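Local coordinates for polyphosphate kinase (Porphyromonas gingivalis, PDB 2O8R), which probably catalyses the reversible transfer of the terminal phosphate of ATP onto a growing polyphosphate chain, with magnesium as cofactor, at residues W17-E22 and S661-I666; K655-D660 and N665-N670; R23-A28 and D95-R100. The protein carries 3 engineered substitutions. All blocks are in the same frame, centred on the assembly; numbering follows the deposited sequence.

Contact 1 (W17-E22 and S661-I666)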
loop_
_atom_site.group_PDB
_atom_site.type_symbol
_atom_site.label_atom_id
_atom_site.label_comp_id
_atom_site.label_asym_id
_atom_site.label_seq_id
_atom_site.Cartn_x
_atom_site.Cartn_y
_atom_site.Cartn_z
ATOM N N TRP A 17 -28.553 -5.530 14.339
ATOM C CA TRP A 17 -27.519 -5.088 13.407
ATOM C C TRP A 17 -28.122 -4.692 12.079
ATOM O O TRP A 17 -27.813 -3.632 11.554
ATOM C CB TRP A 17 -26.444 -6.138 13.171
ATOM C CG TRP A 17 -25.321 -5.597 12.337
ATOM C CD1 TRP A 17 -24.195 -4.965 12.791
ATOM C CD2 TRP A 17 -25.216 -5.624 10.909
ATOM N NE1 TRP A 17 -23.399 -4.604 11.740
ATOM C CE2 TRP A 17 -23.999 -4.995 10.571
ATOM C CE3 TRP A 17 -26.035 -6.114 9.882
ATOM C CZ2 TRP A 17 -23.574 -4.843 9.248
ATOM C CZ3 TRP A 17 -25.612 -5.971 8.575
ATOM C CH2 TRP A 17 -24.388 -5.333 8.267
ATOM N N LEU A 18 -28.981 -5.552 11.543
ATOM C CA LEU A 18 -29.617 -5.306 10.254
ATOM C C LEU A 18 -30.397 -4.002 10.250
ATOM O O LEU A 18 -30.487 -3.319 9.234
ATOM C CB LEU A 18 -30.488 -6.502 9.846
ATOM C CG LEU A 18 -29.666 -7.711 9.368
ATOM C CD1 LEU A 18 -30.495 -8.988 9.291
ATOM C CD2 LEU A 18 -28.986 -7.426 8.028
ATOM N N SER A 19 -30.918 -3.642 11.414
ATOM C CA SER A 19 -31.594 -2.370 11.611
ATOM C C SER A 19 -30.642 -1.202 11.373
ATOM O O SER A 19 -31.012 -0.186 10.779
ATOM C CB SER A 19 -32.153 -2.312 13.035
ATOM O OG SER A 19 -32.925 -1.151 13.233
ATOM N N PHE A 20 -29.410 -1.365 11.850
ATOM C CA PHE A 20 -28.362 -0.370 11.677
ATOM C C PHE A 20 -28.032 -0.207 10.199
ATOM O O PHE A 20 -27.931 0.914 9.699
ATOM C CB PHE A 20 -27.135 -0.765 12.506
ATOM C CG PHE A 20 -25.839 -0.235 11.986
ATOM C CD1 PHE A 20 -25.546 1.124 12.058
ATOM C CD2 PHE A 20 -24.886 -1.104 11.455
ATOM C CE1 PHE A 20 -24.338 1.618 11.585
ATOM C CE2 PHE A 20 -23.672 -0.627 10.976
ATOM C CZ PHE A 20 -23.394 0.736 11.041
ATOM N N ASN A 21 -27.903 -1.315 9.483
ATOM C CA ASN A 21 -27.572 -1.207 8.075
ATOM C C ASN A 21 -28.734 -0.664 7.254
ATOM O O ASN A 21 -28.513 -0.015 6.234
ATOM C CB ASN A 21 -27.000 -2.502 7.503
ATOM C CG ASN A 21 -25.755 -2.262 6.661
ATOM O OD1 ASN A 21 -25.002 -1.309 6.886
ATOM N ND2 ASN A 21 -25.533 -3.126 5.684
ATOM N N GLU A 22 -29.961 -0.889 7.723
ATOM C CA GLU A 22 -31.135 -0.210 7.161
ATOM C C GLU A 22 -30.986 1.320 7.246
ATOM O O GLU A 22 -31.261 2.032 6.281
ATOM C CB GLU A 22 -32.403 -0.659 7.882
ATOM C CG GLU A 22 -33.653 0.154 7.561
ATOM C CD GLU A 22 -34.718 -0.617 6.777
ATOM O OE1 GLU A 22 -35.842 -0.079 6.653
ATOM O OE2 GLU A 22 -34.448 -1.744 6.291
ATOM N N SER A 661 -39.942 -0.407 19.205
ATOM C CA SER A 661 -39.910 -1.804 19.616
ATOM C C SER A 661 -39.933 -2.761 18.439
ATOM O O SER A 661 -39.647 -3.937 18.604
ATOM C CB SER A 661 -41.053 -2.115 20.584
ATOM O OG SER A 661 -42.216 -1.352 20.292
ATOM N N SER A 662 -40.244 -2.265 17.246
ATOM C CA SER A 662 -40.163 -3.102 16.050
ATOM C C SER A 662 -38.858 -2.890 15.273
ATOM O O SER A 662 -38.774 -3.214 14.082
ATOM C CB SER A 662 -41.366 -2.859 15.152
ATOM O OG SER A 662 -42.565 -3.011 15.884
ATOM N N LEU A 663 -37.848 -2.361 15.964
ATOM C CA LEU A 663 -36.515 -2.068 15.394
ATOM C C LEU A 663 -36.496 -1.019 14.259
ATOM O O LEU A 663 -35.567 -0.987 13.441
ATOM C CB LEU A 663 -35.779 -3.360 14.979
ATOM C CG LEU A 663 -35.028 -4.128 16.081
ATOM C CD1 LEU A 663 -34.453 -5.410 15.541
ATOM C CD2 LEU A 663 -33.913 -3.306 16.721
ATOM N N ASN A 664 -37.504 -0.153 14.214
ATOM C CA ASN A 664 -37.581 0.806 13.124
ATOM C C ASN A 664 -36.827 2.076 13.393
ATOM O O ASN A 664 -36.797 2.575 14.526
ATOM C CB ASN A 664 -39.020 1.137 12.777
ATOM C CG ASN A 664 -39.712 0.011 12.089
ATOM O OD1 ASN A 664 -39.390 -0.321 10.952
ATOM N ND2 ASN A 664 -40.674 -0.592 12.767
ATOM N N ASN A 665 -36.221 2.590 12.328
ATOM C CA ASN A 665 -35.500 3.843 12.370
ATOM C C ASN A 665 -36.478 4.967 12.040
ATOM O O ASN A 665 -36.928 5.114 10.897
ATOM C CB ASN A 665 -34.346 3.803 11.382
ATOM C CG ASN A 665 -33.227 2.858 11.814
ATOM O OD1 ASN A 665 -32.538 3.115 12.802
ATOM N ND2 ASN A 665 -33.016 1.780 11.047
ATOM N N ILE A 666 -36.841 5.731 13.061
ATOM C CA ILE A 666 -37.786 6.819 12.892
ATOM C C ILE A 666 -37.073 8.167 13.050
ATOM O O ILE A 666 -36.540 8.467 14.120
ATOM C CB ILE A 666 -38.949 6.718 13.917
ATOM C CG1 ILE A 666 -39.488 5.290 14.024
ATOM C CG2 ILE A 666 -40.063 7.605 13.513
ATOM C CD1 ILE A 666 -40.096 4.781 12.755
HETATM O O HOH W 1 -36.286 1.008 9.329
#

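Contact 2 (K655-D660 and N665-N670)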
loop_
_atom_site.group_PDB
_atom_site.type_symbol
_atom_site.label_atom_id
_atom_site.label_comp_id
_atom_site.label_asym_id
_atom_site.label_seq_id
_atom_site.Cartn_x
_atom_site.Cartn_y
_atom_site.Cartn_z
ATOM N N LYS A 655 -30.765 14.300 11.246
ATOM C CA LYS A 655 -30.207 12.976 10.976
ATOM C C LYS A 655 -30.643 11.948 12.003
ATOM O O LYS A 655 -30.775 10.769 11.678
ATOM C CB LYS A 655 -28.666 13.024 10.900
ATOM C CG LYS A 655 -28.136 13.759 9.652
ATOM C CD LYS A 655 -28.847 13.268 8.395
ATOM C CE LYS A 655 -28.463 14.058 7.166
ATOM N NZ LYS A 655 -27.216 13.547 6.527
ATOM N N ALA A 656 -30.860 12.405 13.238
ATOM C CA ALA A 656 -31.154 11.518 14.367
ATOM C C ALA A 656 -32.398 10.712 14.148
ATOM O O ALA A 656 -33.400 11.211 13.620
ATOM C CB ALA A 656 -31.288 12.301 15.671
ATOM N N CYS A 657 -32.352 9.446 14.552
ATOM C CA CYS A 657 -33.527 8.584 14.496
ATOM C C CYS A 657 -33.791 7.927 15.847
ATOM O O CYS A 657 -32.860 7.516 16.540
ATOM C CB CYS A 657 -33.356 7.514 13.417
ATOM S SG CYS A 657 -33.552 8.122 11.725
ATOM N N ARG A 658 -35.064 7.831 16.216
ATOM C CA ARG A 658 -35.449 7.142 17.423
ATOM C C ARG A 658 -35.804 5.745 16.981
ATOM O O ARG A 658 -36.248 5.536 15.853
ATOM C CB ARG A 658 -36.599 7.844 18.156
ATOM C CG ARG A 658 -37.938 7.703 17.496
ATOM C CD ARG A 658 -39.042 8.394 18.284
ATOM N NE ARG A 658 -40.217 8.579 17.428
ATOM C CZ ARG A 658 -41.188 7.679 17.286
ATOM N NH1 ARG A 658 -41.154 6.533 17.972
ATOM N NH2 ARG A 658 -42.204 7.932 16.470
ATOM N N ILE A 659 -35.528 4.793 17.859
ATOM C CA ILE A 659 -35.801 3.392 17.618
ATOM C C ILE A 659 -37.111 3.022 18.300
ATOM O O ILE A 659 -37.402 3.471 19.420
ATOM C CB ILE A 659 -34.664 2.512 18.198
ATOM C CG1 ILE A 659 -33.302 2.959 17.658
ATOM C CG2 ILE A 659 -34.902 1.041 17.909
ATOM C CD1 ILE A 659 -33.191 2.925 16.157
ATOM N N ASP A 660 -37.914 2.209 17.633
ATOM C CA ASP A 660 -39.081 1.667 18.305
ATOM C C ASP A 660 -38.904 0.185 18.625
ATOM O O ASP A 660 -37.852 -0.404 18.345
ATOM C CB ASP A 660 -40.350 1.933 17.499
ATOM C CG ASP A 660 -40.309 1.322 16.114
ATOM O OD1 ASP A 660 -39.910 0.146 15.953
ATOM O OD2 ASP A 660 -40.711 2.029 15.175
ATOM N N ASN A 665 -36.221 2.590 12.328
ATOM C CA ASN A 665 -35.500 3.843 12.370
ATOM C C ASN A 665 -36.478 4.967 12.040
ATOM O O ASN A 665 -36.928 5.114 10.897
ATOM C CB ASN A 665 -34.346 3.803 11.382
ATOM C CG ASN A 665 -33.227 2.858 11.814
ATOM O OD1 ASN A 665 -32.538 3.115 12.802
ATOM N ND2 ASN A 665 -33.016 1.780 11.047
ATOM N N ILE A 666 -36.841 5.731 13.061
ATOM C CA ILE A 666 -37.786 6.819 12.892
ATOM C C ILE A 666 -37.073 8.167 13.050
ATOM O O ILE A 666 -36.540 8.467 14.120
ATOM C CB ILE A 666 -38.949 6.718 13.917
ATOM C CG1 ILE A 666 -39.488 5.290 14.024
ATOM C CG2 ILE A 666 -40.063 7.605 13.513
ATOM C CD1 ILE A 666 -40.096 4.781 12.755
ATOM N N TYR A 667 -37.057 8.959 11.976
ATOM C CA TYR A 667 -36.453 10.297 11.980
ATOM C C TYR A 667 -37.145 11.209 12.973
ATOM O O TYR A 667 -38.371 11.335 12.975
ATOM C CB TYR A 667 -36.547 10.977 10.604
ATOM C CG TYR A 667 -35.528 10.582 9.569
ATOM C CD1 TYR A 667 -34.203 11.020 9.648
ATOM C CD2 TYR A 667 -35.899 9.802 8.480
ATOM C CE1 TYR A 667 -33.269 10.657 8.675
ATOM C CE2 TYR A 667 -34.971 9.431 7.505
ATOM C CZ TYR A 667 -33.665 9.860 7.605
ATOM O OH TYR A 667 -32.768 9.485 6.622
ATOM N N LYS A 668 -36.345 11.877 13.788
ATOM C CA LYS A 668 -36.860 12.815 14.767
ATOM C C LYS A 668 -37.122 14.212 14.194
ATOM O O LYS A 668 -36.821 15.212 14.843
ATOM C CB LYS A 668 -35.899 12.857 15.943
ATOM C CG LYS A 668 -35.680 11.453 16.506
ATOM C CD LYS A 668 -34.514 11.369 17.470
ATOM C CE LYS A 668 -34.752 12.228 18.683
ATOM N NZ LYS A 668 -33.750 11.888 19.730
ATOM N N HIS A 669 -37.695 14.268 12.986
ATOM C CA HIS A 669 -37.961 15.531 12.287
ATOM C C HIS A 669 -39.031 16.336 12.989
ATOM O O HIS A 669 -39.987 15.763 13.500
ATOM C CB HIS A 669 -38.446 15.273 10.860
ATOM C CG HIS A 669 -37.416 14.660 9.972
ATOM N ND1 HIS A 669 -36.062 14.852 10.160
ATOM C CD2 HIS A 669 -37.540 13.878 8.875
ATOM C CE1 HIS A 669 -35.395 14.189 9.233
ATOM N NE2 HIS A 669 -36.267 13.593 8.438
ATOM N N ASN A 670 -38.889 17.660 12.979
ATOM C CA ASN A 670 -39.862 18.533 13.630
ATOM C C ASN A 670 -39.826 19.983 13.137
ATOM O O ASN A 670 -39.116 20.817 13.698
ATOM C CB ASN A 670 -39.648 18.484 15.141
ATOM C CG ASN A 670 -40.806 19.069 15.924
ATOM O OD1 ASN A 670 -41.268 20.183 15.662
ATOM N ND2 ASN A 670 -41.263 18.324 16.919
#

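Contact 3 (R23-A28 and D95-R100)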
loop_
_atom_site.group_PDB
_atom_site.type_symbol
_atom_site.label_atom_id
_atom_site.label_comp_id
_atom_site.label_asym_id
_atom_site.label_seq_id
_atom_site.Cartn_x
_atom_site.Cartn_y
_atom_site.Cartn_z
ATOM N N ARG A 23 -30.531 1.822 8.392
ATOM C CA ARG A 23 -30.323 3.255 8.566
ATOM C C ARG A 23 -29.201 3.807 7.663
ATOM O O ARG A 23 -29.238 4.974 7.252
ATOM C CB ARG A 23 -30.054 3.565 10.032
ATOM C CG ARG A 23 -29.672 5.004 10.311
ATOM C CD ARG A 23 -30.801 5.955 9.971
ATOM N NE ARG A 23 -30.388 7.339 10.164
ATOM C CZ ARG A 23 -30.017 8.157 9.184
ATOM N NH1 ARG A 23 -30.002 7.725 7.934
ATOM N NH2 ARG A 23 -29.669 9.408 9.455
ATOM N N VAL A 24 -28.211 2.967 7.361
ATOM C CA VAL A 24 -27.152 3.335 6.417
ATOM C C VAL A 24 -27.748 3.449 5.009
ATOM O O VAL A 24 -27.521 4.432 4.299
ATOM C CB VAL A 24 -25.977 2.324 6.447
ATOM C CG1 VAL A 24 -24.912 2.705 5.437
ATOM C CG2 VAL A 24 -25.363 2.281 7.826
ATOM N N LEU A 25 -28.541 2.451 4.632
ATOM C CA LEU A 25 -29.295 2.481 3.382
ATOM C C LEU A 25 -30.187 3.719 3.281
ATOM O O LEU A 25 -30.385 4.256 2.199
ATOM C CB LEU A 25 -30.132 1.209 3.226
ATOM C CG LEU A 25 -30.761 0.940 1.857
ATOM C CD1 LEU A 25 -29.822 1.317 0.735
ATOM C CD2 LEU A 25 -31.143 -0.515 1.736
HETATM N N MSE A 26 -30.722 4.171 4.411
HETATM C CA MSE A 26 -31.551 5.370 4.423
HETATM C C MSE A 26 -30.796 6.652 4.082
HETATM O O MSE A 26 -31.351 7.515 3.390
HETATM C CB MSE A 26 -32.275 5.510 5.745
HETATM C CG MSE A 26 -33.466 4.595 5.838
HETATM SE SE MSE A 26 -34.047 4.282 7.668
HETATM C CE MSE A 26 -35.794 3.493 7.237
ATOM N N GLU A 27 -29.547 6.782 4.546
ATOM C CA GLU A 27 -28.743 7.946 4.186
ATOM C C GLU A 27 -28.690 8.056 2.685
ATOM O O GLU A 27 -28.787 9.155 2.141
ATOM C CB GLU A 27 -27.331 7.875 4.738
ATOM C CG GLU A 27 -27.213 8.302 6.182
ATOM C CD GLU A 27 -27.314 9.799 6.359
ATOM O OE1 GLU A 27 -26.838 10.525 5.478
ATOM O OE2 GLU A 27 -27.855 10.252 7.385
ATOM N N ALA A 28 -28.572 6.907 2.023
ATOM C CA ALA A 28 -28.566 6.868 0.571
ATOM C C ALA A 28 -29.873 7.387 -0.038
ATOM O O ALA A 28 -29.851 8.023 -1.088
ATOM C CB ALA A 28 -28.275 5.483 0.099
ATOM N N ASP A 95 -32.201 -5.334 -0.193
ATOM C CA ASP A 95 -31.684 -5.384 -1.540
ATOM C C ASP A 95 -32.617 -4.689 -2.519
ATOM O O ASP A 95 -32.166 -3.910 -3.350
ATOM C CB ASP A 95 -31.474 -6.830 -1.961
ATOM C CG ASP A 95 -30.560 -6.955 -3.159
ATOM O OD1 ASP A 95 -29.545 -6.222 -3.215
ATOM O OD2 ASP A 95 -30.854 -7.789 -4.039
ATOM N N GLU A 96 -33.916 -4.959 -2.398
ATOM C CA GLU A 96 -34.910 -4.366 -3.280
ATOM C C GLU A 96 -34.972 -2.858 -3.115
ATOM O O GLU A 96 -35.072 -2.108 -4.099
ATOM C CB GLU A 96 -36.278 -4.965 -3.004
ATOM C CG GLU A 96 -36.425 -6.406 -3.447
ATOM C CD GLU A 96 -37.849 -6.911 -3.304
ATOM O OE1 GLU A 96 -38.757 -6.088 -3.031
ATOM O OE2 GLU A 96 -38.058 -8.131 -3.469
ATOM N N LEU A 97 -34.923 -2.419 -1.863
ATOM C CA LEU A 97 -34.797 -1.004 -1.563
ATOM C C LEU A 97 -33.550 -0.387 -2.217
ATOM O O LEU A 97 -33.651 0.649 -2.883
ATOM C CB LEU A 97 -34.765 -0.795 -0.050
ATOM C CG LEU A 97 -34.568 0.626 0.465
ATOM C CD1 LEU A 97 -35.633 1.574 -0.085
ATOM C CD2 LEU A 97 -34.600 0.598 1.963
ATOM N N TYR A 98 -32.395 -1.035 -2.027
ATOM C CA TYR A 98 -31.120 -0.592 -2.592
ATOM C C TYR A 98 -31.219 -0.290 -4.090
ATOM O O TYR A 98 -30.817 0.784 -4.548
ATOM C CB TYR A 98 -30.062 -1.667 -2.346
ATOM C CG TYR A 98 -28.616 -1.261 -2.561
ATOM C CD1 TYR A 98 -27.779 -1.013 -1.477
ATOM C CD2 TYR A 98 -28.071 -1.181 -3.840
ATOM C CE1 TYR A 98 -26.448 -0.670 -1.662
ATOM C CE2 TYR A 98 -26.738 -0.832 -4.035
ATOM C CZ TYR A 98 -25.936 -0.583 -2.948
ATOM O OH TYR A 98 -24.618 -0.237 -3.149
ATOM N N TYR A 99 -31.771 -1.228 -4.849
ATOM C CA TYR A 99 -31.872 -1.046 -6.289
ATOM C C TYR A 99 -32.871 0.032 -6.711
ATOM O O TYR A 99 -32.649 0.739 -7.697
ATOM C CB TYR A 99 -32.128 -2.378 -6.978
ATOM C CG TYR A 99 -30.865 -3.206 -7.129
ATOM C CD1 TYR A 99 -30.021 -3.043 -8.231
ATOM C CD2 TYR A 99 -30.506 -4.141 -6.170
ATOM C CE1 TYR A 99 -28.861 -3.798 -8.372
ATOM C CE2 TYR A 99 -29.350 -4.901 -6.305
ATOM C CZ TYR A 99 -28.536 -4.722 -7.401
ATOM O OH TYR A 99 -27.408 -5.486 -7.521
ATOM N N ARG A 100 -33.951 0.171 -5.945
ATOM C CA ARG A 100 -34.871 1.283 -6.118
ATOM C C ARG A 100 -34.139 2.613 -5.958
ATOM O O ARG A 100 -34.247 3.483 -6.810
ATOM C CB ARG A 100 -36.053 1.183 -5.151
ATOM C CG ARG A 100 -37.289 0.548 -5.759
ATOM C CD ARG A 100 -38.473 0.605 -4.810
ATOM N NE ARG A 100 -38.419 -0.459 -3.813
ATOM C CZ ARG A 100 -38.405 -0.269 -2.497
ATOM N NH1 ARG A 100 -38.462 0.956 -1.991
ATOM N NH2 ARG A 100 -38.343 -1.319 -1.686
#

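Contact 1 (W17-E22 and S661-I666)
Two first torsions aim the polar groups of this contact at each other: Ser19 carries OG trans to its own amide nitrogen (chi1 -174°), while Asn665 swings CG away from its carbonyl carbon (chi1 -70°), which sends the amide to the helix. Helix 13-29, from the N-terminal family region, docks by its flank on the turn and second strand of the beta hairpin 657-667 in C-terminal domain 2, a PLD-clan fold. Ser19 is gripped twice. Its hydroxyl donates to the backbone carbonyl of Leu663, OG to O 2.7 Å, the donor lying somewhat tilted from the plane of that carbonyl. Its own carbonyl O takes ND2 of Asn665 at 2.8 Å, with an N-H...O angle of 152°; the acceptor lies almost in the plane of the Asn665 amide, while ND2 approaches the Ser19 carbonyl tilted well out of its plane. Ser19 OG and Asn665 ND2 stand 3.7 Å apart without bonding. Arg589, on strand 585-589, contacts both sides of the joint, for its NH1 is hydrogen-bonded to Ser19 OG and to Asn665 OD1. With both ends of the amide engaged, its rotation is fixed. One turn further along the helix, Glu22 crosses the same amide at a slant, CG 3.9 Å from Asn665 ND2. The carboxylate has its principal partner elsewhere, as OE2 forms a salt bridge with Arg93 and also accepts from Gln94. Its other oxygen, OE1, accepts a hydrogen bond from a water at 2.9 Å, and this water in turn receives a weak bond from the backbone N of Asn665, 3.4 Å away.

Contact 2 (K655-D660 and N665-N670)
Strands 657-659 and 665-667 run antiparallel with a marked twist, their short axes 4.3 Å apart at closest and their directions 140° apart. Arg658 and Ile666 form the hydrogen-bonded pair, Arg658 N to Ile666 O at 2.6 Å and Ile666 N to Arg658 O at 2.9 Å. Cys657 with Tyr667 and Ile659 with Asn665 are the flanking non-hydrogen-bonded pairs. A further bond, nearly straight, runs from Lys668 N to Ala656 O at 3.0 Å. The two strands make a beta hairpin at the edge of the large mixed sheet, where 657-659 pairs inward with strand 585-589 and 665-667 is outermost within the chain. On the face toward helix 13-29, Cys657 SG sits over the Tyr667 ring, 3.9 Å from its centroid and 23° off the normal, a sulfur-aromatic contact. Ile659 lies alongside Asn665 there, pointing the same way. On the other face, chi1 of 73° holds Arg658 CG between its backbone N and carbonyl carbon, and the extended chain carries the guanidinium across Ile666, whose CG2 approaches NH2 to 3.7 Å over one face of the group. Lys668 lays CD against Ala656 CB at 3.8 Å, and the bend at chi3 beyond it turns the chain's end, where NZ is hydrogen-bonded to Thr588 OG1 of strand 585-589.

Contact 3 (R23-A28 and D95-R100)
Within the helical N-terminal region of this polyphosphate kinase, helix 13-29 packs against helix 83-112, and a single leucine, Leu25, makes the contact between residues 23-28 and 95-100. Leu25 points at the second helix and divides its two methyls between neighbouring residues. CD2 meets CD2 of Leu97 at 3.6 Å, the shortest approach here, and CD1 reaches CD1 of Tyr98 at 3.8 Å. Both leucines have CG trans to the backbone N (chi1 -168° in Leu25 and 177° in Leu97), and their side chains pass each other in opposite directions; Leu97 CG also lies 3.8 Å from Leu25 CD2. The Tyr98 ring is met obliquely, while Leu25 CD1 also rests 4.0 Å from Tyr98 CA, which places this methyl close to the backbone of the second helix. The interaction is purely apolar. Tyr98 itself reaches on to helix 35-63, where its ring meets that of Phe45 and its OH has weak hydrogen bonds with Ser46 OG and Leu42 O. A sulfate ion, probably carried over from crystallisation, comes within about 3 Å of the Tyr98 side chain at nearest atoms. The Arg23-Glu27 salt bridge faces away from this contact to Lys655, whose O is bonded by Arg23 NH2 and whose NZ pairs with Glu27 OE1. Helix 35-63 thus packs on both of the other two helices, through Val24 and Ala28 on one side and Tyr98 on the other, as in a helical bundle with an apolar interior.

How the contacts relate
From the N terminus, helix 13-29 supplies the first segments of two contacts: residues 17-22 to contact 1 and 23-28 to contact 3. Contact 3 closes first, after 66 intervening residues, tying this helix to helix 83-112. Contact 1 encloses that loop, since its partner segment lies 638 residues on, at the turn leading into strand 665-667. Contact 2 is a local hairpin closure, in series with contact 3 and ending on the strand that contact 1 uses. Asn665 and Ile666 belong to both contacts 1 and 2. Between contacts 2 and 3, Lys655 NZ forms a salt bridge with Glu27 OE1, further joining the N-terminal helices to the C-terminal sheet.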